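Local coordinates for protein esterase D (Lactobacillus rhamnosus, PDB 3DKR) that probably hydrolyses carboxylic esters, as a serine esterase of the alpha/beta-hydrolase fold, at residues Arg43-Ser48 and Glu239-Phe244; Phe96-Ser101 and Ala243-Glu248. One frame throughout, in Å; residues are numbered along the deposited sequence.

Contact 1 (Arg43-Ser48 and Glu239-Phe244); sequences RALQRS and EDVIAF
Leu45 and Ile242 meet with purely aliphatic branches, and the flat groups lie beside this touch rather than in it. Within 43-48, the guanidinium of Arg47 turns back over its own helix and sets one face against CA of Ala44, which stands 3.5 Å above the plane and toward its rim. The Arg43 guanidinium is met at an edge: NH1 donates to Gln46 OE1 at 2.8 Å, in plane with the guanidinium and onto a lone pair of the amide oxygen. Both arginines are exposed, and the apolar Ala44 and Leu45 are the residues buried on this stretch of helix.

Ile242 does most of the bridging. Its CG1 is anti to the carbonyl carbon, and chi2 is extended at 171°, so CD1 reaches forward between Ala44 and Ser48. There it comes to 3.7 Å from Ser48 OG and 4.1 Å from Ala44 O, van der Waals neighbours only. That carbonyl is already an acceptor for Ser48 N, so an apolar methyl beside it costs no bond. Lower on the same branch, Ile242 CG1 lies 3.8 Å from Leu45 CD2, the two side chains passing each other in opposite directions.

The two helices, 39-47 and 234-246, cover the same face of the central sheet, as the first and last helices of an alpha/beta-hydrolase core do. The axes of the stretches 43-47 and 239-244 cross at -46° and come within 10.6 Å. Leu45 and Ile242 are long enough to meet at that spacing, and the small Ala44 leaves room for the Ile242 methyl beside its carbonyl. Val241 contributes more lightly, its CG1 4.5 Å from Leu45 CD2, and packs on Phe123 as well. Leu45 also rests on Tyr50, and Asp240, on another side of its helix, hydrogen-bonds through OD2 to Tyr221 OH.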
loop_
_atom_site.group_PDB
_atom_site.type_symbol
_atom_site.label_atom_id
_atom_site.label_comp_id
_atom_site.label_asym_id
_atom_site.label_seq_id
_atom_site.Cartn_x
_atom_site.Cartn_y
_atom_site.Cartn_z
ATOM N N ARG A 43 1.841 14.670 2.980
ATOM C CA ARG A 43 1.811 16.073 3.369
ATOM C C ARG A 43 1.110 16.273 4.711
ATOM O O ARG A 43 1.566 17.078 5.527
ATOM C CB ARG A 43 1.160 16.915 2.271
ATOM C CG ARG A 43 2.026 17.047 1.054
ATOM C CD ARG A 43 3.254 17.913 1.319
ATOM N NE ARG A 43 3.739 18.519 0.094
ATOM C CZ ARG A 43 4.768 19.354 0.005
ATOM N NH1 ARG A 43 5.497 19.682 1.078
ATOM N NH2 ARG A 43 5.086 19.864 -1.182
ATOM N N ALA A 44 0.020 15.550 4.960
ATOM C CA ALA A 44 -0.639 15.600 6.270
ATOM C C ALA A 44 0.339 15.174 7.365
ATOM O O ALA A 44 0.441 15.797 8.416
ATOM C CB ALA A 44 -1.878 14.727 6.288
ATOM N N LEU A 45 1.094 14.119 7.105
ATOM C CA LEU A 45 2.071 13.654 8.085
ATOM C C LEU A 45 3.160 14.693 8.279
ATOM O O LEU A 45 3.564 14.966 9.408
ATOM C CB LEU A 45 2.658 12.315 7.675
ATOM C CG LEU A 45 1.647 11.178 7.645
ATOM C CD1 LEU A 45 2.292 9.918 7.097
ATOM C CD2 LEU A 45 1.125 10.895 9.054
ATOM N N GLN A 46 3.600 15.314 7.191
ATOM C CA GLN A 46 4.597 16.376 7.276
ATOM C C GLN A 46 4.105 17.547 8.140
ATOM O O GLN A 46 4.871 18.084 8.958
ATOM C CB GLN A 46 4.952 16.879 5.886
ATOM C CG GLN A 46 6.076 17.905 5.878
ATOM C CD GLN A 46 6.381 18.412 4.494
ATOM O OE1 GLN A 46 5.465 18.791 3.762
ATOM N NE2 GLN A 46 7.659 18.455 4.134
ATOM N N ARG A 47 2.842 17.937 7.976
ATOM C CA ARG A 47 2.293 19.059 8.764
ATOM C C ARG A 47 2.290 18.730 10.250
ATOM O O ARG A 47 2.319 19.638 11.087
ATOM C CB ARG A 47 0.890 19.463 8.323
ATOM C CG ARG A 47 0.799 19.964 6.897
ATOM C CD ARG A 47 -0.533 20.664 6.657
ATOM N NE ARG A 47 -1.684 19.765 6.755
ATOM C CZ ARG A 47 -2.097 18.957 5.776
ATOM N NH1 ARG A 47 -1.452 18.907 4.610
ATOM N NH2 ARG A 47 -3.161 18.184 5.976
ATOM N N SER A 48 2.236 17.440 10.591
ATOM C CA SER A 48 2.273 17.027 12.012
ATOM C C SER A 48 3.692 16.655 12.464
ATOM O O SER A 48 3.874 16.105 13.571
ATOM C CB SER A 48 1.295 15.877 12.274
ATOM O OG SER A 48 -0.051 16.343 12.356
ATOM N N GLU A 239 -6.419 11.838 9.926
ATOM C CA GLU A 239 -6.652 12.011 11.361
ATOM C C GLU A 239 -6.537 10.693 12.131
ATOM O O GLU A 239 -5.907 10.633 13.193
ATOM C CB GLU A 239 -8.007 12.664 11.607
ATOM C CG GLU A 239 -8.117 14.062 10.999
ATOM N N ASP A 240 -7.117 9.625 11.583
ATOM C CA ASP A 240 -7.092 8.316 12.247
ATOM C C ASP A 240 -5.667 7.760 12.343
ATOM O O ASP A 240 -5.258 7.218 13.373
ATOM C CB ASP A 240 -7.990 7.324 11.507
ATOM C CG ASP A 240 -9.472 7.696 11.572
ATOM O OD1 ASP A 240 -9.873 8.438 12.519
ATOM O OD2 ASP A 240 -10.239 7.235 10.698
ATOM N N VAL A 241 -4.909 7.891 11.252
ATOM C CA VAL A 241 -3.525 7.390 11.220
ATOM C C VAL A 241 -2.631 8.157 12.201
ATOM O O VAL A 241 -1.804 7.579 12.923
ATOM C CB VAL A 241 -2.949 7.483 9.781
ATOM C CG1 VAL A 241 -1.420 7.262 9.779
ATOM C CG2 VAL A 241 -3.695 6.504 8.841
ATOM N N ILE A 242 -2.811 9.467 12.231
ATOM C CA ILE A 242 -2.041 10.301 13.139
ATOM C C ILE A 242 -2.399 9.963 14.585
ATOM O O ILE A 242 -1.510 9.813 15.413
ATOM C CB ILE A 242 -2.224 11.786 12.784
ATOM C CG1 ILE A 242 -1.543 12.065 11.441
ATOM C CG2 ILE A 242 -1.620 12.676 13.867
ATOM C CD1 ILE A 242 -1.819 13.440 10.852
ATOM N N ALA A 243 -3.685 9.782 14.871
ATOM C CA ALA A 243 -4.097 9.356 16.224
ATOM C C ALA A 243 -3.447 8.025 16.625
ATOM O O ALA A 243 -2.984 7.839 17.762
ATOM C CB ALA A 243 -5.596 9.252 16.309
ATOM N N PHE A 244 -3.402 7.095 15.675
ATOM C CA PHE A 244 -2.797 5.782 15.877
ATOM C C PHE A 244 -1.328 5.889 16.256
ATOM O O PHE A 244 -0.857 5.241 17.201
ATOM C CB PHE A 244 -2.999 4.950 14.599
ATOM C CG PHE A 244 -2.277 3.641 14.582
ATOM C CD1 PHE A 244 -2.811 2.513 15.219
ATOM C CD2 PHE A 244 -1.091 3.499 13.879
ATOM C CE1 PHE A 244 -2.155 1.304 15.168
ATOM C CE2 PHE A 244 -0.425 2.278 13.840
ATOM C CZ PHE A 244 -0.955 1.187 14.472
#

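Contact 2 (Phe96-Ser101 and Ala243-Glu248); sequences FVFGLS and AFMQQE. With ACT (acetate ion), chain B.
The strand that leads into the nucleophile elbow of the alpha/beta-hydrolase fold carries Phe96 and Phe98, and both pack against Met245 and Phe244. Met245 lies over one face of the Phe96 ring: CG sits 3.6 Å from the ring centroid, a CH-pi contact, and SD 3.8 Å from it, a Met-aromatic one. SD also lies at the edge of the Phe98 ring, 4.1 Å from its CE2, and the bend about CG-SD (chi3 -76°) sets the direction of CE. A flexible thioether suits this place, serving a face and an edge at once. Phe244 CE2 adjoins both rings near their planes, 4.0 Å from Phe98 CE1 and 4.2 Å from Phe96 CD1. Glu248 lays its aliphatic CG 3.8 Å from Phe96 CZ, while its carboxylate forms a salt bridge with Arg215. With Phe96 cut back to an alanine, Met245 CG and SD would probably lose the ring face they lie on, opening a gap between strand and helix.

At the other end, Ser101, the predicted nucleophile, donates its backbone N to an acetate oxygen, OXT, at 2.9 Å. Tyr31 N, Leu102 N and His226 NE2 also hydrogen-bond the ion, probably from the crystallisation liquor; the backbone donors are consistent with an oxyanion hole. Strand 94-99 runs between strands 23-28 and 119-122, and helix 234-246 lies across its Phe96 and Phe98 face, touching Val25 and Ala119 on the flanking strands.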
loop_
_atom_site.group_PDB
_atom_site.type_symbol
_atom_site.label_atom_id
_atom_site.label_comp_id
_atom_site.label_asym_id
_atom_site.label_seq_id
_atom_site.Cartn_x
_atom_site.Cartn_y
_atom_site.Cartn_z
ATOM N N PHE A 96 7.023 3.777 11.342
ATOM C CA PHE A 96 5.746 3.149 11.032
ATOM C C PHE A 96 5.726 2.839 9.532
ATOM O O PHE A 96 6.336 3.553 8.753
ATOM C CB PHE A 96 4.603 4.095 11.352
ATOM C CG PHE A 96 4.461 4.419 12.817
ATOM C CD1 PHE A 96 3.469 3.816 13.574
ATOM C CD2 PHE A 96 5.328 5.301 13.441
ATOM C CE1 PHE A 96 3.341 4.107 14.935
ATOM C CE2 PHE A 96 5.200 5.586 14.809
ATOM C CZ PHE A 96 4.205 4.982 15.537
ATOM N N VAL A 97 5.027 1.783 9.146
ATOM C CA VAL A 97 4.929 1.388 7.734
ATOM C C VAL A 97 3.485 1.077 7.391
ATOM O O VAL A 97 2.862 0.241 8.051
ATOM C CB VAL A 97 5.785 0.151 7.471
ATOM C CG1 VAL A 97 5.780 -0.200 5.979
ATOM C CG2 VAL A 97 7.209 0.385 8.034
ATOM N N PHE A 98 2.974 1.735 6.343
ATOM C CA PHE A 98 1.590 1.548 5.888
ATOM C C PHE A 98 1.566 1.400 4.379
ATOM O O PHE A 98 2.454 1.887 3.697
ATOM C CB PHE A 98 0.712 2.762 6.224
ATOM C CG PHE A 98 0.731 3.166 7.672
ATOM C CD1 PHE A 98 -0.104 2.538 8.593
ATOM C CD2 PHE A 98 1.517 4.227 8.096
ATOM C CE1 PHE A 98 -0.110 2.925 9.920
ATOM C CE2 PHE A 98 1.535 4.600 9.427
ATOM C CZ PHE A 98 0.701 3.964 10.326
ATOM N N GLY A 99 0.505 0.790 3.869
ATOM C CA GLY A 99 0.316 0.704 2.426
ATOM C C GLY A 99 -1.120 0.535 2.012
ATOM O O GLY A 99 -1.995 0.302 2.850
ATOM N N LEU A 100 -1.360 0.688 0.705
ATOM C CA LEU A 100 -2.673 0.414 0.101
ATOM C C LEU A 100 -2.820 -1.105 -0.095
ATOM O O LEU A 100 -2.254 -1.859 0.703
ATOM C CB LEU A 100 -2.872 1.237 -1.182
ATOM C CG LEU A 100 -3.298 2.673 -0.844
ATOM C CD1 LEU A 100 -2.923 3.663 -1.961
ATOM C CD2 LEU A 100 -4.794 2.730 -0.546
ATOM N N SER A 101 -3.618 -1.604 -1.043
ATOM C CA SER A 101 -3.805 -3.077 -1.069
ATOM C C SER A 101 -2.474 -3.796 -1.330
ATOM O O SER A 101 -2.066 -4.668 -0.556
ATOM C CB SER A 101 -4.883 -3.536 -2.056
ATOM O OG SER A 101 -6.184 -3.124 -1.674
ATOM N N ALA A 243 -3.685 9.782 14.871
ATOM C CA ALA A 243 -4.097 9.356 16.224
ATOM C C ALA A 243 -3.447 8.025 16.625
ATOM O O ALA A 243 -2.984 7.839 17.762
ATOM C CB ALA A 243 -5.596 9.252 16.309
ATOM N N PHE A 244 -3.402 7.095 15.675
ATOM C CA PHE A 244 -2.797 5.782 15.877
ATOM C C PHE A 244 -1.328 5.889 16.256
ATOM O O PHE A 244 -0.857 5.241 17.201
ATOM C CB PHE A 244 -2.999 4.950 14.599
ATOM C CG PHE A 244 -2.277 3.641 14.582
ATOM C CD1 PHE A 244 -2.811 2.513 15.219
ATOM C CD2 PHE A 244 -1.091 3.499 13.879
ATOM C CE1 PHE A 244 -2.155 1.304 15.168
ATOM C CE2 PHE A 244 -0.425 2.278 13.840
ATOM C CZ PHE A 244 -0.955 1.187 14.472
ATOM N N MET A 245 -0.597 6.722 15.514
ATOM C CA MET A 245 0.808 6.937 15.795
ATOM C C MET A 245 1.016 7.649 17.127
ATOM O O MET A 245 1.914 7.300 17.889
ATOM C CB MET A 245 1.448 7.706 14.646
ATOM C CG MET A 245 1.563 6.816 13.423
ATOM S SD MET A 245 2.711 7.440 12.186
ATOM C CE MET A 245 1.628 8.652 11.626
ATOM N N GLN A 246 0.152 8.604 17.426
ATOM C CA GLN A 246 0.311 9.387 18.654
ATOM C C GLN A 246 0.079 8.559 19.909
ATOM O O GLN A 246 0.602 8.884 20.981
ATOM C CB GLN A 246 -0.607 10.602 18.620
ATOM C CG GLN A 246 -0.072 11.723 17.771
ATOM C CD GLN A 246 1.152 12.367 18.401
ATOM O OE1 GLN A 246 2.262 11.844 18.304
ATOM N NE2 GLN A 246 0.947 13.489 19.088
ATOM N N GLN A 247 -0.700 7.491 19.783
ATOM C CA GLN A 247 -0.860 6.524 20.876
ATOM C C GLN A 247 0.446 5.868 21.326
ATOM O O GLN A 247 0.526 5.368 22.450
ATOM C CB GLN A 247 -1.876 5.453 20.483
ATOM C CG GLN A 247 -3.297 5.952 20.518
ATOM C CD GLN A 247 -3.788 6.190 21.940
ATOM O OE1 GLN A 247 -3.579 5.353 22.823
ATOM N NE2 GLN A 247 -4.439 7.337 22.169
ATOM N N GLU A 248 1.468 5.873 20.463
ATOM C CA GLU A 248 2.811 5.395 20.841
ATOM C C GLU A 248 3.670 6.375 21.660
ATOM O O GLU A 248 4.763 6.018 22.121
ATOM C CB GLU A 248 3.576 4.937 19.593
ATOM C CG GLU A 248 2.908 3.751 18.912
ATOM C CD GLU A 248 2.793 2.561 19.835
ATOM O OE1 GLU A 248 3.830 2.101 20.358
ATOM O OE2 GLU A 248 1.666 2.096 20.070
HETATM C C ACT B . -4.095 -1.309 -4.585
HETATM O O ACT B . -2.959 -1.870 -4.532
HETATM O OXT ACT B . -4.502 -0.650 -3.586
HETATM C CH3 ACT B . -4.959 -1.406 -5.812
#

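In the fold
After strands 16-18 and 23-28 the chain forms helix 39-47, which contact 1 joins to helix 234-246, closing a loop of 190 residues. Strand 94-99 begins inside that loop, and contact 2 brings it to the end of the same late helix across 141 residues. Contact 2 thus starts within the loop of contact 1 and ends slightly beyond it, so the two overlap rather than cleanly nest, sharing Ala243 and Phe244. The centres of contacts 1 and 2 are about 9 Å apart. Leu45 CD2 reaches Met245 CE at 3.4 Å, and Val241 CG1 lies 4.0 Å from Phe98 CZ, making one continuous apolar layer. Helix 234-246 is thereby tied both to an early helix beside it and to the central strand below.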